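YcaO (Methanopyrus kandleri, PDB 6CIB) binds ADP and magnesium and, as a YcaO-family protein, probably uses ATP to activate peptide backbone amides in thioamide formation. Local coordinates at residues P181-H187 / E296-D302; V218-V222 / A244-A248; R52-Y56 / R82-P87. One frame throughout, in Å; residues are numbered along the deposited sequence.

Two of the three contacts share one region. Interaction 1 (181-187 with 296-302), a partly buried pair of short parallel strands, touches the fully buried strand-helix packing of interaction 2 (218-222 with 244-248): Leu184 CD2 lies 3.6 Å from Val245 CG2, and Ile301 CD1 lies 3.7 Å from the same methyl. Interaction 3 (52-56 with 82-87) is a surface contact on the other side of the chain's centre, its own centre about 40 Å from that of interaction 1 and about 29 Å from that of interaction 2. Chemistry follows burial: backbone bonds plus polar and apolar sides in interaction 1, apolar packing without a crossing hydrogen bond in interaction 2, and a carboxylate gripped by side-chain donors in interaction 3.

Interaction 1 of 3, residues P181-H187 / E296-D302; sequences PPELEVH and EGTVEID
Glu185 is held by Val299 and Ile301 in a short parallel pair of strands, 183-185 and 298-300, whose axes approach to 4.7 Å. Its N donates to Val299 O at 2.8 Å with an N-H...O angle of 175°, and its O accepts from Ile301 N. Two residues earlier Glu183 does the same: its O takes the N-H of Val299, while its N gives a more bent bond to Gly297 O, 3.1 Å long at 141°. Each of these two residues thus bonds with both its N and its O to the residues flanking its mate in the register, the bonding pattern of parallel strands.

On the polar face, Thr298 OG1 donates to Glu185 OE1 over 3.1 Å. The hydroxyl stands anti to the backbone N (chi1 -179°), and the Glu185 chain bends at chi2, bringing OE1 to the Thr298 hydroxyl. At the end of the pair, where His187 and Asp302 lie beyond the strands, Glu300 OE1 is 3.1 Å from His187 NE2, near the ring plane and at its edge; Asp302 OD1 sits at the edge too, so two carboxylates border one imidazole.

The face of Leu184 and Val299 is apolar, and Pro182 before it and Val186 and Ile301 beyond it extend the hydrophobic surface. Pro182 CG lies alongside Val299 CG2 at 3.8 Å, Leu184 CD1 reaches across to Ile301 CB, and Val186 CG1 meets Ile301 CD1 at 4.0 Å. Behind these groups Val245 of helix 241-260 touches Leu184, Val186 and Ile301, and strand 203-209 exchanges backbone bonds with Pro182 and Leu184.

The pair therefore has two chemistries: its apolar face joins the protein interior, whereas the two carboxylates next to the ring, of Glu300 and Asp302, would tend to favour the protonated form of His187.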
loop_
_atom_site.group_PDB
_atom_site.type_symbol
_atom_site.label_atom_id
_atom_site.label_comp_id
_atom_site.label_asym_id
_atom_site.label_seq_id
_atom_site.Cartn_x
_atom_site.Cartn_y
_atom_site.Cartn_z
ATOM N N PRO A 181 7.803 -6.296 -17.286
ATOM C CA PRO A 181 8.323 -4.938 -17.089
ATOM C C PRO A 181 9.850 -4.880 -17.219
ATOM O O PRO A 181 10.514 -5.896 -16.964
ATOM C CB PRO A 181 7.879 -4.589 -15.657
ATOM C CG PRO A 181 7.701 -5.897 -14.981
ATOM C CD PRO A 181 7.227 -6.842 -16.039
ATOM N N PRO A 182 10.406 -3.712 -17.632
ATOM C CA PRO A 182 11.864 -3.580 -17.723
ATOM C C PRO A 182 12.544 -3.633 -16.358
ATOM O O PRO A 182 11.946 -3.229 -15.347
ATOM C CB PRO A 182 12.050 -2.190 -18.344
ATOM C CG PRO A 182 10.813 -1.447 -17.984
ATOM C CD PRO A 182 9.724 -2.463 -18.030
ATOM N N GLU A 183 13.778 -4.137 -16.346
ATOM C CA GLU A 183 14.675 -4.038 -15.192
ATOM C C GLU A 183 14.996 -2.571 -14.900
ATOM O O GLU A 183 15.223 -1.780 -15.828
ATOM C CB GLU A 183 15.965 -4.834 -15.449
ATOM C CG GLU A 183 17.003 -4.768 -14.326
ATOM C CD GLU A 183 18.018 -5.901 -14.352
ATOM O OE1 GLU A 183 18.347 -6.414 -15.446
ATOM O OE2 GLU A 183 18.499 -6.279 -13.259
ATOM N N LEU A 184 14.991 -2.210 -13.616
ATOM C CA LEU A 184 15.389 -0.868 -13.196
ATOM C C LEU A 184 16.772 -0.881 -12.541
ATOM O O LEU A 184 16.983 -1.567 -11.537
ATOM C CB LEU A 184 14.337 -0.224 -12.280
ATOM C CG LEU A 184 14.684 1.169 -11.732
ATOM C CD1 LEU A 184 14.530 2.283 -12.772
ATOM C CD2 LEU A 184 13.839 1.459 -10.509
ATOM N N GLU A 185 17.691 -0.108 -13.122
ATOM C CA GLU A 185 19.091 -0.055 -12.690
ATOM C C GLU A 185 19.285 1.112 -11.719
ATOM O O GLU A 185 18.877 2.236 -12.008
ATOM C CB GLU A 185 20.010 0.088 -13.910
ATOM C CG GLU A 185 21.302 -0.722 -13.859
ATOM C CD GLU A 185 21.221 -2.054 -14.604
ATOM O OE1 GLU A 185 20.580 -2.119 -15.679
ATOM O OE2 GLU A 185 21.816 -3.047 -14.127
ATOM N N VAL A 186 19.884 0.823 -10.562
ATOM C CA VAL A 186 20.089 1.802 -9.474
ATOM C C VAL A 186 21.566 1.883 -9.083
ATOM O O VAL A 186 22.348 0.997 -9.432
ATOM C CB VAL A 186 19.232 1.484 -8.212
ATOM C CG1 VAL A 186 17.746 1.671 -8.489
ATOM C CG2 VAL A 186 19.511 0.079 -7.684
ATOM N N HIS A 187 21.930 2.937 -8.352
ATOM C CA HIS A 187 23.319 3.203 -7.939
ATOM C C HIS A 187 23.399 3.589 -6.462
ATOM O O HIS A 187 22.366 3.691 -5.784
ATOM C CB HIS A 187 23.927 4.317 -8.801
ATOM C CG HIS A 187 23.705 4.127 -10.266
ATOM N ND1 HIS A 187 22.741 4.820 -10.966
ATOM C CD2 HIS A 187 24.290 3.290 -11.158
ATOM C CE1 HIS A 187 22.754 4.433 -12.230
ATOM N NE2 HIS A 187 23.686 3.506 -12.373
ATOM N N GLU A 296 11.670 -7.131 -20.087
ATOM C CA GLU A 296 11.738 -6.568 -21.437
ATOM C C GLU A 296 12.380 -5.185 -21.366
ATOM O O GLU A 296 11.706 -4.185 -21.071
ATOM C CB GLU A 296 10.332 -6.477 -22.056
ATOM C CG GLU A 296 10.281 -6.368 -23.580
ATOM C CD GLU A 296 9.789 -7.640 -24.270
ATOM O OE1 GLU A 296 9.186 -8.520 -23.604
ATOM O OE2 GLU A 296 9.993 -7.756 -25.500
ATOM N N GLY A 297 13.686 -5.137 -21.623
ATOM C CA GLY A 297 14.432 -3.878 -21.631
ATOM C C GLY A 297 15.015 -3.470 -20.286
ATOM O O GLY A 297 14.883 -4.187 -19.290
ATOM N N THR A 298 15.663 -2.308 -20.267
ATOM C CA THR A 298 16.305 -1.787 -19.060
ATOM C C THR A 298 16.102 -0.279 -18.945
ATOM O O THR A 298 16.104 0.422 -19.957
ATOM C CB THR A 298 17.806 -2.180 -18.962
ATOM O OG1 THR A 298 18.364 -1.650 -17.752
ATOM C CG2 THR A 298 18.628 -1.678 -20.163
ATOM N N VAL A 299 15.904 0.199 -17.714
ATOM C CA VAL A 299 15.720 1.630 -17.431
ATOM C C VAL A 299 16.734 2.076 -16.377
ATOM O O VAL A 299 16.928 1.391 -15.369
ATOM C CB VAL A 299 14.271 1.959 -16.969
ATOM C CG1 VAL A 299 14.072 3.457 -16.775
ATOM C CG2 VAL A 299 13.248 1.451 -17.971
ATOM N N GLU A 300 17.383 3.211 -16.632
ATOM C CA GLU A 300 18.310 3.833 -15.691
ATOM C C GLU A 300 17.534 4.787 -14.794
ATOM O O GLU A 300 16.765 5.612 -15.299
ATOM C CB GLU A 300 19.395 4.603 -16.449
ATOM C CG GLU A 300 20.744 4.626 -15.752
ATOM C CD GLU A 300 21.458 3.285 -15.814
ATOM O OE1 GLU A 300 21.849 2.773 -14.742
ATOM O OE2 GLU A 300 21.621 2.736 -16.929
ATOM N N ILE A 301 17.732 4.684 -13.475
ATOM C CA ILE A 301 16.956 5.495 -12.521
ATOM C C ILE A 301 17.106 7.013 -12.727
ATOM O O ILE A 301 16.127 7.756 -12.609
ATOM C CB ILE A 301 17.145 5.070 -11.032
ATOM C CG1 ILE A 301 16.106 5.785 -10.142
ATOM C CG2 ILE A 301 18.583 5.281 -10.550
ATOM C CD1 ILE A 301 15.810 5.115 -8.816
ATOM N N ASP A 302 18.319 7.446 -13.077
ATOM C CA ASP A 302 18.634 8.866 -13.298
ATOM C C ASP A 302 17.923 9.469 -14.514
ATOM O O ASP A 302 17.784 10.688 -14.600
ATOM C CB ASP A 302 20.148 9.079 -13.411
ATOM C CG ASP A 302 20.919 8.317 -12.357
ATOM O OD1 ASP A 302 21.076 7.079 -12.518
ATOM O OD2 ASP A 302 21.356 8.952 -11.373
#

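Interaction 2 of 3, residues V218-V222 / A244-A248; sequences VVGAV and AVLRA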
loop_
_atom_site.group_PDB
_atom_site.type_symbol
_atom_site.label_atom_id
_atom_site.label_comp_id
_atom_site.label_asym_id
_atom_site.label_seq_id
_atom_site.Cartn_x
_atom_site.Cartn_y
_atom_site.Cartn_z
ATOM N N VAL A 218 6.109 3.410 -10.198
ATOM C CA VAL A 218 5.871 2.180 -9.442
ATOM C C VAL A 218 7.020 1.198 -9.697
ATOM O O VAL A 218 7.360 0.917 -10.856
ATOM C CB VAL A 218 4.493 1.539 -9.755
ATOM C CG1 VAL A 218 4.248 0.310 -8.884
ATOM C CG2 VAL A 218 3.357 2.546 -9.552
ATOM N N VAL A 219 7.619 0.711 -8.606
ATOM C CA VAL A 219 8.759 -0.211 -8.652
ATOM C C VAL A 219 8.371 -1.540 -8.004
ATOM O O VAL A 219 7.720 -1.564 -6.963
ATOM C CB VAL A 219 10.026 0.399 -7.979
ATOM C CG1 VAL A 219 11.170 -0.605 -7.853
ATOM C CG2 VAL A 219 10.513 1.614 -8.751
ATOM N N GLY A 220 8.767 -2.634 -8.645
ATOM C CA GLY A 220 8.640 -3.970 -8.083
ATOM C C GLY A 220 10.005 -4.568 -7.819
ATOM O O GLY A 220 10.954 -4.325 -8.568
ATOM N N ALA A 221 10.099 -5.328 -6.730
ATOM C CA ALA A 221 11.282 -6.115 -6.405
ATOM C C ALA A 221 10.874 -7.572 -6.268
ATOM O O ALA A 221 9.885 -7.881 -5.601
ATOM C CB ALA A 221 11.940 -5.623 -5.124
ATOM N N VAL A 222 11.623 -8.458 -6.921
ATOM C CA VAL A 222 11.357 -9.898 -6.849
ATOM C C VAL A 222 12.609 -10.646 -6.403
ATOM O O VAL A 222 13.730 -10.270 -6.762
ATOM C CB VAL A 222 10.780 -10.500 -8.172
ATOM C CG1 VAL A 222 9.353 -10.032 -8.401
ATOM C CG2 VAL A 222 11.650 -10.174 -9.383
ATOM N N ALA A 244 10.225 5.006 -4.293
ATOM C CA ALA A 244 9.557 3.820 -4.851
ATOM C C ALA A 244 10.441 2.569 -4.789
ATOM O O ALA A 244 9.954 1.484 -4.448
ATOM C CB ALA A 244 9.091 4.083 -6.284
ATOM N N VAL A 245 11.731 2.730 -5.103
ATOM C CA VAL A 245 12.718 1.640 -5.016
ATOM C C VAL A 245 12.874 1.197 -3.555
ATOM O O VAL A 245 12.829 -0.010 -3.255
ATOM C CB VAL A 245 14.100 2.070 -5.579
ATOM C CG1 VAL A 245 15.165 0.998 -5.361
ATOM C CG2 VAL A 245 13.996 2.394 -7.057
ATOM N N LEU A 246 13.063 2.178 -2.665
ATOM C CA LEU A 246 13.226 1.916 -1.238
ATOM C C LEU A 246 12.030 1.147 -0.663
ATOM O O LEU A 246 12.208 0.141 0.027
ATOM C CB LEU A 246 13.472 3.218 -0.453
ATOM C CG LEU A 246 13.602 3.037 1.065
ATOM C CD1 LEU A 246 14.848 2.229 1.426
ATOM C CD2 LEU A 246 13.597 4.382 1.769
ATOM N N ARG A 247 10.824 1.614 -0.977
ATOM C CA ARG A 247 9.600 0.953 -0.523
ATOM C C ARG A 247 9.510 -0.508 -0.947
ATOM O O ARG A 247 9.172 -1.356 -0.133
ATOM C CB ARG A 247 8.375 1.712 -1.005
ATOM C CG ARG A 247 8.105 2.980 -0.228
ATOM C CD ARG A 247 7.037 3.809 -0.916
ATOM N NE ARG A 247 6.514 4.769 0.045
ATOM C CZ ARG A 247 5.281 5.273 0.055
ATOM N NH1 ARG A 247 4.377 4.937 -0.873
ATOM N NH2 ARG A 247 4.956 6.121 1.025
ATOM N N ALA A 248 9.840 -0.792 -2.207
ATOM C CA ALA A 248 9.833 -2.174 -2.738
ATOM C C ALA A 248 10.821 -3.088 -1.999
ATOM O O ALA A 248 10.472 -4.217 -1.622
ATOM C CB ALA A 248 10.107 -2.174 -4.240
#
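Val219 and Ala244 meet where strand 217-224 packs against helix 241-260, the local axes 7.2 Å apart and inclined at 32°. The dense end of the contact is built round the two methyls of Val219. CG2 touches Ala244 CB at 3.8 Å and Val245 CG2 at 4.0 Å, while CG1 comes against Val245 CA at 3.9 Å and also approaches Ala248 CB. This division follows from chi1 of 173°, which sets CG1 anti to the backbone N and CG2 anti to the carbonyl carbon, CG2 toward the Ala244 methyl and CG1 toward Val245 CA and Ala248. CB of Val219 itself rests 3.7 Å from Ala244 O, the carbonyl that accepts the helical bond from Ala248 N.

The arrangement is that of a helix laid on an antiparallel sheet. Strand 217-224 is its middle strand, with 203-209 and 233-238 bonded on its two flanks, and Ala244 and Ala248, one turn apart on the helix, allow a close approach: Ala221 and Ala248 have their CA atoms 5.6 Å apart.

Toward Ala221 the contact thins to single methyls. Ala221 CB meets Ala248 CB at 4.0 Å, and Ala248 CB also lies 3.7 Å from Val219 O, with no hydrogen bond crossing anywhere. Leu246, turned from the strand, packs on Leu190 and Leu193 of helix 188-198; the partly exposed Arg247 leaves from the flank of the helix and gives its NE to Glu9 O and, weakly, its NH2 to Gln160, a residue of the ADP site.

Interaction 3 of 3, residues R52-Y56 / R82-P87; sequences RRSQY and RAAAEP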
loop_
_atom_site.group_PDB
_atom_site.type_symbol
_atom_site.label_atom_id
_atom_site.label_comp_id
_atom_site.label_asym_id
_atom_site.label_seq_id
_atom_site.Cartn_x
_atom_site.Cartn_y
_atom_site.Cartn_z
ATOM N N ARG A 52 -1.911 -8.691 17.519
ATOM C CA ARG A 52 -3.029 -7.810 17.876
ATOM C C ARG A 52 -4.320 -8.614 18.118
ATOM O O ARG A 52 -4.632 -9.523 17.350
ATOM C CB ARG A 52 -3.258 -6.796 16.746
ATOM C CG ARG A 52 -4.147 -5.625 17.121
ATOM C CD ARG A 52 -4.569 -4.785 15.925
ATOM N NE ARG A 52 -5.892 -4.219 16.191
ATOM C CZ ARG A 52 -6.994 -4.492 15.505
ATOM N NH1 ARG A 52 -6.964 -5.297 14.453
ATOM N NH2 ARG A 52 -8.134 -3.935 15.865
ATOM N N ARG A 53 -5.061 -8.260 19.173
ATOM C CA ARG A 53 -6.347 -8.890 19.505
ATOM C C ARG A 53 -7.494 -7.922 19.309
ATOM O O ARG A 53 -7.396 -6.770 19.731
ATOM C CB ARG A 53 -6.384 -9.312 20.977
ATOM C CG ARG A 53 -5.650 -10.584 21.314
ATOM C CD ARG A 53 -6.293 -11.230 22.538
ATOM N NE ARG A 53 -5.326 -11.929 23.385
ATOM C CZ ARG A 53 -4.703 -13.067 23.071
ATOM N NH1 ARG A 53 -4.920 -13.671 21.903
ATOM N NH2 ARG A 53 -3.845 -13.604 23.931
ATOM N N SER A 54 -8.586 -8.397 18.708
ATOM C CA SER A 54 -9.860 -7.645 18.650
ATOM C C SER A 54 -11.047 -8.609 18.724
ATOM O O SER A 54 -10.855 -9.827 18.803
ATOM C CB SER A 54 -9.936 -6.790 17.378
ATOM O OG SER A 54 -10.170 -7.591 16.225
ATOM N N GLN A 55 -12.266 -8.076 18.668
ATOM C CA GLN A 55 -13.470 -8.922 18.556
ATOM C C GLN A 55 -13.427 -9.818 17.310
ATOM O O GLN A 55 -14.148 -10.808 17.241
ATOM C CB GLN A 55 -14.750 -8.077 18.552
ATOM C CG GLN A 55 -14.997 -7.349 17.245
ATOM C CD GLN A 55 -16.421 -6.882 17.060
ATOM O OE1 GLN A 55 -16.824 -5.863 17.613
ATOM N NE2 GLN A 55 -17.182 -7.607 16.252
ATOM N N TYR A 56 -12.576 -9.467 16.337
ATOM C CA TYR A 56 -12.472 -10.217 15.079
ATOM C C TYR A 56 -11.457 -11.349 15.132
ATOM O O TYR A 56 -11.363 -12.151 14.200
ATOM C CB TYR A 56 -12.246 -9.270 13.892
ATOM C CG TYR A 56 -13.406 -8.309 13.734
ATOM C CD1 TYR A 56 -14.618 -8.735 13.169
ATOM C CD2 TYR A 56 -13.320 -6.994 14.197
ATOM C CE1 TYR A 56 -15.696 -7.870 13.040
ATOM C CE2 TYR A 56 -14.404 -6.120 14.084
ATOM C CZ TYR A 56 -15.589 -6.568 13.505
ATOM O OH TYR A 56 -16.673 -5.720 13.379
ATOM N N ARG A 82 -5.749 -0.669 11.115
ATOM C CA ARG A 82 -6.578 -1.878 11.135
ATOM C C ARG A 82 -7.713 -1.794 12.160
ATOM O O ARG A 82 -8.829 -2.229 11.874
ATOM C CB ARG A 82 -5.732 -3.148 11.326
ATOM C CG ARG A 82 -4.834 -3.497 10.142
ATOM C CD ARG A 82 -5.614 -3.858 8.880
ATOM N NE ARG A 82 -6.229 -5.189 8.983
ATOM C CZ ARG A 82 -5.642 -6.325 8.609
ATOM N NH1 ARG A 82 -4.421 -6.310 8.090
ATOM N NH2 ARG A 82 -6.280 -7.477 8.751
ATOM N N ALA A 83 -7.437 -1.214 13.327
ATOM C CA ALA A 83 -8.481 -0.978 14.333
ATOM C C ALA A 83 -9.516 0.036 13.839
ATOM O O ALA A 83 -10.718 -0.151 14.034
ATOM C CB ALA A 83 -7.873 -0.534 15.648
ATOM N N ALA A 84 -9.041 1.093 13.178
ATOM C CA ALA A 84 -9.908 2.110 12.578
ATOM C C ALA A 84 -10.811 1.560 11.471
ATOM O O ALA A 84 -11.944 2.017 11.319
ATOM C CB ALA A 84 -9.075 3.267 12.051
ATOM N N ALA A 85 -10.305 0.582 10.721
ATOM C CA ALA A 85 -11.009 -0.023 9.594
ATOM C C ALA A 85 -12.104 -1.008 9.997
ATOM O O ALA A 85 -12.931 -1.384 9.158
ATOM C CB ALA A 85 -10.021 -0.716 8.662
ATOM N N GLU A 86 -12.092 -1.446 11.257
ATOM C CA GLU A 86 -13.129 -2.338 11.768
ATOM C C GLU A 86 -14.503 -1.652 11.678
ATOM O O GLU A 86 -14.606 -0.445 11.961
ATOM C CB GLU A 86 -12.801 -2.814 13.194
ATOM C CG GLU A 86 -11.701 -3.869 13.215
ATOM C CD GLU A 86 -11.252 -4.309 14.608
ATOM O OE1 GLU A 86 -11.804 -3.865 15.639
ATOM O OE2 GLU A 86 -10.326 -5.136 14.658
ATOM N N PRO A 87 -15.545 -2.399 11.242
ATOM C CA PRO A 87 -16.892 -1.846 11.045
ATOM C C PRO A 87 -17.371 -1.003 12.214
ATOM O O PRO A 87 -17.226 -1.400 13.373
ATOM C CB PRO A 87 -17.761 -3.089 10.888
ATOM C CG PRO A 87 -16.851 -4.073 10.258
ATOM C CD PRO A 87 -15.490 -3.823 10.855
HETATM O O HOH W 1 -16.541 -3.537 14.743
#
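The chain leaving helix 68-85, the helix that carries the magnesium ligand Glu81, is tied to the end of strand 45-54 by a salt bridge between Arg52 and Glu86. Arg52 NH2 donates to Glu86 OE2 over 2.8 Å at an N-H...O angle of 158°; NH1 adds a weak, longer bond to the same oxygen. The carboxylate sits at the edge of the guanidinium, the two planes are turned 46° apart, and NH2 meets OE2 from above the carboxylate plane. From the opposite face Ser54 OG donates to Glu86 OE2 at 2.9 Å. That hydroxyl also accepts from Tyr56 N, closing an ST turn, which fixes its rotation.

Glu86 reaches this site with CG beside its backbone N (chi1 -75°) and an extended chain. Along the way it slides past the Tyr56 ring, whose CD2 edge is 3.4 Å from Glu86 CD. The phenol end lies against Pro87, with Tyr56 OH 3.4 Å from Pro87 CD, and a water 2.6 Å from Tyr56 OH donates to Pro87 O.

Behind the first shell, Arg52 NE is held by Val32 O, and one guanidinium face is covered by the Arg82-Ala83 backbone. Ala83 CB lies 3.4 Å from Arg52 NH2. The side chain of Arg82 leads away, touching His61 and His134.

Were Glu86 replaced by an alanine, the buried Arg52 charge would probably lose its mate and Ser54 OG its acceptor, and a gap would open beside the Tyr56 ring.

With OE2 gripped from both faces by Arg52 and Ser54, the first of them cationic, the carboxylate is likely to stay ionised, and the two segments are joined mainly by polar bonds, with Tyr56 and Pro87 adding an apolar contact at the side.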